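Local coordinates for protein lipopolysaccharide heptosyltransferase 2 (Escherichia coli, PDB 1PSW) that catalyses transfer of the second heptose, from ADP-L-glycero-D-manno-heptose, onto the heptosyl-Kdo2-lipid A module during synthesis of the lipopolysaccharide core, at residues K92-P97 against Y114-D119; I32-A37 against K79-A84; T106-E111 against E126-M131. All coordinates share one frame; numbering follows the deposited sequence.

Interaction 1: K92-P97 against Y114-D119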
loop_
_atom_site.group_PDB
_atom_site.type_symbol
_atom_site.label_atom_id
_atom_site.label_comp_id
_atom_site.label_asym_id
_atom_site.label_seq_id
_atom_site.Cartn_x
_atom_site.Cartn_y
_atom_site.Cartn_z
ATOM N N LYS A 92 17.524 12.810 -7.669
ATOM C CA LYS A 92 18.481 11.710 -7.655
ATOM C C LYS A 92 17.893 10.361 -8.062
ATOM O O LYS A 92 18.618 9.494 -8.558
ATOM C CB LYS A 92 19.113 11.589 -6.269
ATOM C CG LYS A 92 18.153 11.140 -5.185
ATOM C CD LYS A 92 18.833 11.077 -3.829
ATOM C CE LYS A 92 17.919 10.442 -2.790
ATOM N NZ LYS A 92 18.558 10.344 -1.445
ATOM N N SER A 93 16.589 10.176 -7.866
ATOM C CA SER A 93 15.959 8.901 -8.215
ATOM C C SER A 93 16.023 8.576 -9.708
ATOM O O SER A 93 15.945 7.411 -10.091
ATOM C CB SER A 93 14.496 8.868 -7.741
ATOM O OG SER A 93 13.658 9.674 -8.557
ATOM N N ALA A 94 16.177 9.593 -10.553
ATOM C CA ALA A 94 16.251 9.353 -11.989
ATOM C C ALA A 94 17.683 9.242 -12.517
ATOM O O ALA A 94 17.901 9.156 -13.726
ATOM C CB ALA A 94 15.499 10.447 -12.738
ATOM N N LEU A 95 18.657 9.229 -11.614
ATOM C CA LEU A 95 20.058 9.136 -12.016
ATOM C C LEU A 95 20.442 7.758 -12.553
ATOM O O LEU A 95 21.027 7.647 -13.632
ATOM C CB LEU A 95 20.966 9.503 -10.838
ATOM C CG LEU A 95 21.054 11.002 -10.514
ATOM C CD1 LEU A 95 21.858 11.219 -9.237
ATOM C CD2 LEU A 95 21.702 11.733 -11.688
ATOM N N VAL A 96 20.110 6.709 -11.809
ATOM C CA VAL A 96 20.441 5.349 -12.216
ATOM C C VAL A 96 20.092 5.014 -13.665
ATOM O O VAL A 96 20.940 4.520 -14.407
ATOM C CB VAL A 96 19.773 4.317 -11.287
ATOM C CG1 VAL A 96 19.933 2.915 -11.850
ATOM C CG2 VAL A 96 20.399 4.396 -9.908
ATOM N N PRO A 97 18.842 5.271 -14.088
ATOM C CA PRO A 97 18.447 4.968 -15.468
ATOM C C PRO A 97 19.364 5.588 -16.518
ATOM O O PRO A 97 19.623 4.989 -17.566
ATOM C CB PRO A 97 17.027 5.518 -15.548
ATOM C CG PRO A 97 16.526 5.312 -14.164
ATOM C CD PRO A 97 17.691 5.781 -13.326
ATOM N N TYR A 114 14.475 17.403 -16.148
ATOM C CA TYR A 114 14.594 17.587 -17.591
ATOM C C TYR A 114 15.802 16.907 -18.231
ATOM O O TYR A 114 15.852 16.744 -19.447
ATOM C CB TYR A 114 14.610 19.077 -17.940
ATOM C CG TYR A 114 13.258 19.733 -17.859
ATOM C CD1 TYR A 114 12.930 20.580 -16.798
ATOM C CD2 TYR A 114 12.300 19.512 -18.849
ATOM C CE1 TYR A 114 11.680 21.190 -16.734
ATOM C CE2 TYR A 114 11.053 20.118 -18.786
ATOM C CZ TYR A 114 10.750 20.955 -17.731
ATOM O OH TYR A 114 9.518 21.567 -17.681
ATOM N N GLY A 115 16.778 16.519 -17.425
ATOM C CA GLY A 115 17.941 15.861 -17.990
ATOM C C GLY A 115 17.882 14.348 -17.878
ATOM O O GLY A 115 18.058 13.623 -18.861
ATOM N N LEU A 116 17.625 13.870 -16.669
ATOM C CA LEU A 116 17.558 12.443 -16.418
ATOM C C LEU A 116 16.397 11.779 -17.144
ATOM O O LEU A 116 16.415 10.572 -17.368
ATOM C CB LEU A 116 17.448 12.201 -14.915
ATOM C CG LEU A 116 18.455 12.989 -14.078
ATOM C CD1 LEU A 116 18.339 12.562 -12.628
ATOM C CD2 LEU A 116 19.873 12.743 -14.590
ATOM N N LEU A 117 15.398 12.572 -17.520
ATOM C CA LEU A 117 14.222 12.050 -18.211
ATOM C C LEU A 117 14.034 12.692 -19.583
ATOM O O LEU A 117 13.716 13.878 -19.680
ATOM C CB LEU A 117 12.967 12.299 -17.363
ATOM C CG LEU A 117 12.915 11.673 -15.966
ATOM C CD1 LEU A 117 11.741 12.247 -15.189
ATOM C CD2 LEU A 117 12.796 10.161 -16.081
ATOM N N ASN A 118 14.230 11.913 -20.642
ATOM C CA ASN A 118 14.060 12.438 -21.992
ATOM C C ASN A 118 12.604 12.364 -22.430
ATOM O O ASN A 118 12.261 12.726 -23.555
ATOM C CB ASN A 118 14.945 11.685 -22.991
ATOM C CG ASN A 118 14.995 10.199 -22.730
ATOM O OD1 ASN A 118 13.980 9.564 -22.446
ATOM N ND2 ASN A 118 16.188 9.629 -22.837
ATOM N N ASP A 119 11.748 11.890 -21.532
ATOM C CA ASP A 119 10.321 11.786 -21.806
ATOM C C ASP A 119 9.587 12.301 -20.573
ATOM O O ASP A 119 8.816 11.579 -19.937
ATOM C CB ASP A 119 9.944 10.331 -22.102
ATOM C CG ASP A 119 8.464 10.155 -22.395
ATOM O OD1 ASP A 119 7.836 11.101 -22.909
ATOM O OD2 ASP A 119 7.930 9.059 -22.125
HETATM O O HOH W 1 16.420 8.512 -15.786
#
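Leu116 is the bump of this contact, and the backbone turn at Ala94-Leu95 with the side chains of these two residues is the hollow. The base of the leucine meets the methyl of Ala94, with Leu116 CB only 3.4 Å from Ala94 CB, tighter than an ordinary carbon contact; the alanine suits a place where the loop comes so near. Farther out the isobutyl group forks. One branch dips onto the peptide, Leu116 CD1 lying 3.5 Å from Leu95 N, whose hydrogen is turned to Lys92 O in the 3-10 turn. The other branch meets Leu95, methyl against methyl, with Leu116 CD2 3.6 Å from Leu95 CD2. Although the CB of Leu95 points away from the loop, its CG lies beside the backbone N (chi1 -76°), and CD2 swings back to form one wall of the hollow. Residues 92-97 run from a 3-10 turn into helix 95-99, which joins neighbouring parallel strands 83-86 and 104-108 in a Rossmann-like beta-alpha-beta crossover, while 114-119 leads into edge strand 119-121. Cut back to an alanine, Leu116 would lose both branches, which would probably open a gap over the Ala94-Leu95 peptide and leave Leu95 CD2 without its methyl partners. Leu117 adds a looser touch, its CD2 4.3 Å from Ala94 CB, and both residues also pack on Val86. Beside the apolar fit, one water donates to Ala94 O and to Leu116 O, at 2.6 Å each, linking the two carbonyls; Leu116 O also accepts a bond from Arg105 NE.

Interaction 2: I32-A37 against K79-A84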
loop_
_atom_site.group_PDB
_atom_site.type_symbol
_atom_site.label_atom_id
_atom_site.label_comp_id
_atom_site.label_asym_id
_atom_site.label_seq_id
_atom_site.Cartn_x
_atom_site.Cartn_y
_atom_site.Cartn_z
ATOM N N ILE A 32 8.736 -7.428 -19.749
ATOM C CA ILE A 32 9.486 -7.974 -18.620
ATOM C C ILE A 32 9.819 -6.776 -17.736
ATOM O O ILE A 32 10.570 -5.882 -18.140
ATOM C CB ILE A 32 10.800 -8.651 -19.094
ATOM C CG1 ILE A 32 10.486 -9.746 -20.120
ATOM C CG2 ILE A 32 11.544 -9.248 -17.906
ATOM C CD1 ILE A 32 9.622 -10.864 -19.581
ATOM N N ILE A 33 9.258 -6.763 -16.531
ATOM C CA ILE A 33 9.437 -5.639 -15.619
ATOM C C ILE A 33 10.275 -5.895 -14.373
ATOM O O ILE A 33 9.939 -6.743 -13.549
ATOM C CB ILE A 33 8.058 -5.107 -15.165
ATOM C CG1 ILE A 33 7.204 -4.764 -16.389
ATOM C CG2 ILE A 33 8.236 -3.872 -14.294
ATOM C CD1 ILE A 33 5.709 -4.669 -16.090
ATOM N N ASP A 34 11.373 -5.152 -14.246
ATOM C CA ASP A 34 12.239 -5.255 -13.080
ATOM C C ASP A 34 11.991 -3.987 -12.269
ATOM O O ASP A 34 11.839 -2.901 -12.835
ATOM C CB ASP A 34 13.716 -5.337 -13.486
ATOM C CG ASP A 34 14.057 -6.634 -14.199
ATOM O OD1 ASP A 34 13.361 -7.649 -13.964
ATOM O OD2 ASP A 34 15.033 -6.649 -14.980
ATOM N N VAL A 35 11.941 -4.124 -10.950
ATOM C CA VAL A 35 11.688 -2.979 -10.089
ATOM C C VAL A 35 12.784 -2.811 -9.058
ATOM O O VAL A 35 13.120 -3.750 -8.333
ATOM C CB VAL A 35 10.340 -3.121 -9.348
ATOM C CG1 VAL A 35 10.095 -1.894 -8.474
ATOM C CG2 VAL A 35 9.217 -3.287 -10.355
HETATM N N MSE A 36 13.344 -1.607 -9.007
HETATM C CA MSE A 36 14.390 -1.284 -8.052
HETATM C C MSE A 36 13.760 -0.506 -6.909
HETATM O O MSE A 36 13.138 0.538 -7.125
HETATM C CB MSE A 36 15.482 -0.440 -8.703
HETATM C CG MSE A 36 16.648 -0.168 -7.770
HETATM SE SE MSE A 36 17.960 1.043 -8.533
HETATM C CE MSE A 36 18.820 -0.185 -9.717
ATOM N N ALA A 37 13.909 -1.027 -5.697
ATOM C CA ALA A 37 13.350 -0.398 -4.505
ATOM C C ALA A 37 14.155 -0.841 -3.287
ATOM O O ALA A 37 14.978 -1.749 -3.379
ATOM C CB ALA A 37 11.883 -0.807 -4.338
ATOM N N LYS A 79 21.898 -5.681 -18.617
ATOM C CA LYS A 79 20.475 -5.997 -18.709
ATOM C C LYS A 79 19.895 -5.498 -20.027
ATOM O O LYS A 79 18.917 -6.046 -20.533
ATOM C CB LYS A 79 19.709 -5.343 -17.556
ATOM C CG LYS A 79 20.013 -5.897 -16.173
ATOM C CD LYS A 79 19.367 -7.256 -15.947
ATOM C CE LYS A 79 19.535 -7.706 -14.500
ATOM N NZ LYS A 79 18.906 -9.033 -14.242
ATOM N N ARG A 80 20.493 -4.445 -20.572
ATOM C CA ARG A 80 20.028 -3.879 -21.831
ATOM C C ARG A 80 18.547 -3.494 -21.763
ATOM O O ARG A 80 17.751 -3.890 -22.618
ATOM C CB ARG A 80 20.242 -4.880 -22.969
ATOM C CG ARG A 80 21.679 -5.356 -23.123
ATOM C CD ARG A 80 21.823 -6.269 -24.332
ATOM N NE ARG A 80 21.448 -5.581 -25.563
ATOM C CZ ARG A 80 21.467 -6.134 -26.773
ATOM N NH1 ARG A 80 21.848 -7.397 -26.925
ATOM N NH2 ARG A 80 21.106 -5.423 -27.833
ATOM N N TYR A 81 18.179 -2.731 -20.740
ATOM C CA TYR A 81 16.802 -2.288 -20.586
ATOM C C TYR A 81 16.395 -1.398 -21.750
ATOM O O TYR A 81 17.121 -0.477 -22.132
ATOM C CB TYR A 81 16.632 -1.520 -19.274
ATOM C CG TYR A 81 16.689 -2.391 -18.048
ATOM C CD1 TYR A 81 15.688 -3.332 -17.788
ATOM C CD2 TYR A 81 17.742 -2.280 -17.144
ATOM C CE1 TYR A 81 15.740 -4.141 -16.651
ATOM C CE2 TYR A 81 17.802 -3.083 -16.013
ATOM C CZ TYR A 81 16.798 -4.008 -15.773
ATOM O OH TYR A 81 16.860 -4.801 -14.653
ATOM N N ASP A 82 15.228 -1.689 -22.311
ATOM C CA ASP A 82 14.689 -0.927 -23.428
ATOM C C ASP A 82 14.082 0.389 -22.937
ATOM O O ASP A 82 14.252 1.439 -23.558
ATOM C CB ASP A 82 13.604 -1.738 -24.142
ATOM C CG ASP A 82 14.147 -2.980 -24.826
ATOM O OD1 ASP A 82 15.019 -2.839 -25.704
ATOM O OD2 ASP A 82 13.702 -4.095 -24.489
ATOM N N ARG A 83 13.368 0.322 -21.817
ATOM C CA ARG A 83 12.725 1.503 -21.248
ATOM C C ARG A 83 12.934 1.594 -19.746
ATOM O O ARG A 83 13.316 0.620 -19.099
ATOM C CB ARG A 83 11.220 1.473 -21.516
ATOM C CG ARG A 83 10.817 1.484 -22.969
ATOM C CD ARG A 83 9.306 1.598 -23.088
ATOM N NE ARG A 83 8.883 1.901 -24.451
ATOM C CZ ARG A 83 7.654 2.274 -24.784
ATOM N NH1 ARG A 83 6.721 2.391 -23.847
ATOM N NH2 ARG A 83 7.355 2.533 -26.052
ATOM N N ALA A 84 12.671 2.773 -19.196
ATOM C CA ALA A 84 12.789 2.988 -17.764
ATOM C C ALA A 84 11.695 3.947 -17.314
ATOM O O ALA A 84 11.340 4.882 -18.035
ATOM C CB ALA A 84 14.159 3.555 -17.425
HETATM O O HOH W 2 16.039 -9.086 -14.710
#
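The phenol ring of Tyr81 presents its edge to Asp34: the carboxyl carbon of the aspartate lies in the ring plane, while the carboxylate itself stands almost upright to it, the planes 85° apart. On one face, near the rim, sits Lys79 CB, 3.3 Å above the ring plane. With CG beside the backbone N (chi1 -72°), the ring packs on Leu4, Ile55 and Ile102 and carries its hydroxyl to a buried acid, a double task that suits tyrosine. Tyr81 OH donates to Asp34 OD2 over 2.6 Å, arriving on the anti side of that oxygen and 20° out of the carboxylate plane. The same oxygen accepts a second hydrogen bond, from a water 2.7 Å from OD2, which in turn accepts from Lys79 NZ at 2.9 Å. The lysine thus joins the acid through water, its NZ 4.6 Å from Asp34 OD2, and its charge probably helps keep the carboxylate ionised, although Lys79 also makes a long, weak ion pair with Glu53. Asn52 ND2 holds the other oxygen, OD1, helping to fix the rotation of the group. Strand 2-6 runs between the two segments, bonded to the backbone of Asp34 at Ile3 and Val5. From just ahead of strand 83-86, Tyr81 reaches across it to strand 32-37, over one face of the 3-2-1-4-5-6 parallel sheet that marks the N-terminal Rossmann-like domain of a GT-B glycosyltransferase.

Interaction 3: T106-E111 against E126-M131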
loop_
_atom_site.group_PDB
_atom_site.type_symbol
_atom_site.label_atom_id
_atom_site.label_comp_id
_atom_site.label_asym_id
_atom_site.label_seq_id
_atom_site.Cartn_x
_atom_site.Cartn_y
_atom_site.Cartn_z
ATOM N N THR A 106 11.133 7.566 -18.838
ATOM C CA THR A 106 9.882 8.287 -18.588
ATOM C C THR A 106 9.555 8.561 -17.121
ATOM O O THR A 106 9.930 7.796 -16.235
ATOM C CB THR A 106 8.689 7.511 -19.179
ATOM O OG1 THR A 106 8.973 7.157 -20.538
ATOM C CG2 THR A 106 7.422 8.360 -19.127
ATOM N N GLY A 107 8.829 9.652 -16.882
ATOM C CA GLY A 107 8.434 10.012 -15.532
ATOM C C GLY A 107 7.893 11.424 -15.454
ATOM O O GLY A 107 8.137 12.233 -16.348
ATOM N N TRP A 108 7.137 11.727 -14.402
ATOM C CA TRP A 108 6.610 13.079 -14.256
ATOM C C TRP A 108 7.790 13.988 -13.939
ATOM O O TRP A 108 8.790 13.544 -13.380
ATOM C CB TRP A 108 5.562 13.146 -13.142
ATOM C CG TRP A 108 4.346 12.328 -13.450
ATOM C CD1 TRP A 108 4.073 11.061 -13.017
ATOM C CD2 TRP A 108 3.259 12.703 -14.308
ATOM N NE1 TRP A 108 2.881 10.624 -13.552
ATOM C CE2 TRP A 108 2.363 11.612 -14.347
ATOM C CE3 TRP A 108 2.954 13.858 -15.048
ATOM C CZ2 TRP A 108 1.186 11.636 -15.097
ATOM C CZ3 TRP A 108 1.777 13.882 -15.795
ATOM C CH2 TRP A 108 0.909 12.775 -15.811
ATOM N N ARG A 109 7.676 15.256 -14.306
ATOM C CA ARG A 109 8.752 16.213 -14.083
ATOM C C ARG A 109 9.343 16.184 -12.675
ATOM O O ARG A 109 10.562 16.200 -12.518
ATOM C CB ARG A 109 8.270 17.624 -14.422
ATOM C CG ARG A 109 9.371 18.669 -14.444
ATOM C CD ARG A 109 8.877 19.959 -15.077
ATOM N NE ARG A 109 7.780 20.565 -14.327
ATOM C CZ ARG A 109 7.115 21.644 -14.729
ATOM N NH1 ARG A 109 7.438 22.228 -15.874
ATOM N NH2 ARG A 109 6.132 22.138 -13.988
ATOM N N GLY A 110 8.495 16.137 -11.654
ATOM C CA GLY A 110 9.000 16.107 -10.289
ATOM C C GLY A 110 9.943 17.262 -9.999
ATOM O O GLY A 110 9.595 18.416 -10.239
ATOM N N GLU A 111 11.138 16.962 -9.491
ATOM C CA GLU A 111 12.118 18.000 -9.183
ATOM C C GLU A 111 12.927 18.401 -10.410
ATOM O O GLU A 111 14.145 18.221 -10.444
ATOM C CB GLU A 111 13.087 17.534 -8.096
ATOM C CG GLU A 111 12.432 17.009 -6.839
ATOM C CD GLU A 111 13.428 16.831 -5.704
ATOM O OE1 GLU A 111 14.576 16.409 -5.972
ATOM O OE2 GLU A 111 13.055 17.099 -4.542
ATOM N N GLU A 126 -5.090 18.972 -11.545
ATOM C CA GLU A 126 -6.532 18.963 -11.733
ATOM C C GLU A 126 -6.954 17.981 -12.817
ATOM O O GLU A 126 -8.082 17.488 -12.812
ATOM C CB GLU A 126 -7.029 20.366 -12.080
ATOM C CG GLU A 126 -6.787 21.385 -10.975
ATOM C CD GLU A 126 -7.485 22.710 -11.218
ATOM O OE1 GLU A 126 -7.203 23.352 -12.253
ATOM O OE2 GLU A 126 -8.316 23.109 -10.372
ATOM N N ALA A 127 -6.047 17.699 -13.746
ATOM C CA ALA A 127 -6.339 16.771 -14.833
ATOM C C ALA A 127 -6.132 15.312 -14.420
ATOM O O ALA A 127 -6.647 14.398 -15.063
ATOM C CB ALA A 127 -5.468 17.105 -16.045
ATOM N N TRP A 128 -5.367 15.110 -13.348
ATOM C CA TRP A 128 -5.074 13.771 -12.817
ATOM C C TRP A 128 -5.213 13.815 -11.298
ATOM O O TRP A 128 -4.218 13.865 -10.581
ATOM C CB TRP A 128 -3.647 13.352 -13.178
ATOM C CG TRP A 128 -3.330 13.542 -14.622
ATOM C CD1 TRP A 128 -2.832 14.670 -15.211
ATOM C CD2 TRP A 128 -3.548 12.602 -15.676
ATOM N NE1 TRP A 128 -2.730 14.492 -16.567
ATOM C CE2 TRP A 128 -3.166 13.232 -16.882
ATOM C CE3 TRP A 128 -4.038 11.291 -15.722
ATOM C CZ2 TRP A 128 -3.255 12.590 -18.122
ATOM C CZ3 TRP A 128 -4.127 10.655 -16.954
ATOM C CH2 TRP A 128 -3.738 11.307 -18.137
ATOM N N PRO A 129 -6.457 13.780 -10.791
ATOM C CA PRO A 129 -6.751 13.829 -9.352
ATOM C C PRO A 129 -6.313 12.628 -8.516
ATOM O O PRO A 129 -6.043 12.774 -7.322
ATOM C CB PRO A 129 -8.261 14.029 -9.322
ATOM C CG PRO A 129 -8.711 13.270 -10.527
ATOM C CD PRO A 129 -7.700 13.667 -11.576
ATOM N N LEU A 130 -6.232 11.451 -9.126
ATOM C CA LEU A 130 -5.841 10.252 -8.387
ATOM C C LEU A 130 -4.415 9.810 -8.682
ATOM O O LEU A 130 -3.975 9.858 -9.821
ATOM C CB LEU A 130 -6.805 9.104 -8.713
ATOM C CG LEU A 130 -8.289 9.368 -8.418
ATOM C CD1 LEU A 130 -9.108 8.115 -8.707
ATOM C CD2 LEU A 130 -8.447 9.784 -6.968
HETATM N N MSE A 131 -3.697 9.384 -7.649
HETATM C CA MSE A 131 -2.336 8.917 -7.832
HETATM C C MSE A 131 -2.305 7.725 -8.775
HETATM O O MSE A 131 -1.391 7.611 -9.585
HETATM C CB MSE A 131 -1.702 8.505 -6.499
HETATM C CG MSE A 131 -0.542 7.516 -6.665
HETATM SE SE MSE A 131 0.445 7.138 -5.032
HETATM C CE MSE A 131 2.038 8.178 -5.356
#
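Trp108 and Trp128 meet in a T-shaped (edge-to-face) stack, and this pair is the whole of the direct contact. The leading corner of the Trp108 benzo ring, CH2, comes down over one face of the Trp128 indole, near its rim, 4.1 Å above the plane. The six-membered ring of Trp108 and the five-membered ring of Trp128 have their centroids 5.3 Å apart, with planes inclined at 60°, so the edge enters at a slant. Trp108 CH2 also lies 4.2 Å from Trp128 CD1, ordinary apolar contact. In Trp108 the CG sits beside the backbone N and opposite the carbonyl carbon (chi1 -64°), which sends the long indole out from the strand end toward the loop.

The packed side of the pair is given by helix 131-137 and its surroundings: Ala137 touches both indoles, and its small side chain probably lets them come together there; Trp108 also touches Leu123 and Leu138, and Met145 packs on Trp128. Trp108 NE1 donates to Arg134 O, which fixes the turn of the ring, and the side chain of the same arginine bonds Trp128 O. Tryptophan suits position 108 because it offers both a wide apolar plate and this one N-H.

The backbones keep their distance: the nearest CA atoms, those of Trp108 and Met131, are 11.8 Å apart, so only the long indoles span the interval. Trp128 is buried while Trp108 keeps some exposure, and Glu126 and Pro129 on the loop are exposed to solvent, as is Glu111 beyond the strand. The stack thus links the C-terminal end of strand 104-108 to the loop that follows edge strand 119-121 and enters helix 131-137, in the N-terminal Rossmann-like domain of the GT-B fold.

In the fold
All three interactions lie in the N-terminal domain, around its parallel sheet. Interactions 1 and 2, their centres about 14 Å apart, touch through packing: Val96 CG1 lies 3.9 Å from CE of Met36, present as selenomethionine, and Pro97 rests on Ala84. Interactions 2 and 3, about 21 Å apart, reach neighbouring strands of the sheet, 83-86 and 104-108, bonded where Thr106 N lies 2.8 Å from Ala84 O. Interactions 1 and 3 alternate along the chain, and Asp119 OD2 probably bonds Thr106 OG1 at 2.7 Å. In GT-B enzymes the active site lies in the cleft between two Rossmann-like domains; segment 126-131 reaches that boundary, where Met131 touches Phe294, in a loop after strand 283-287.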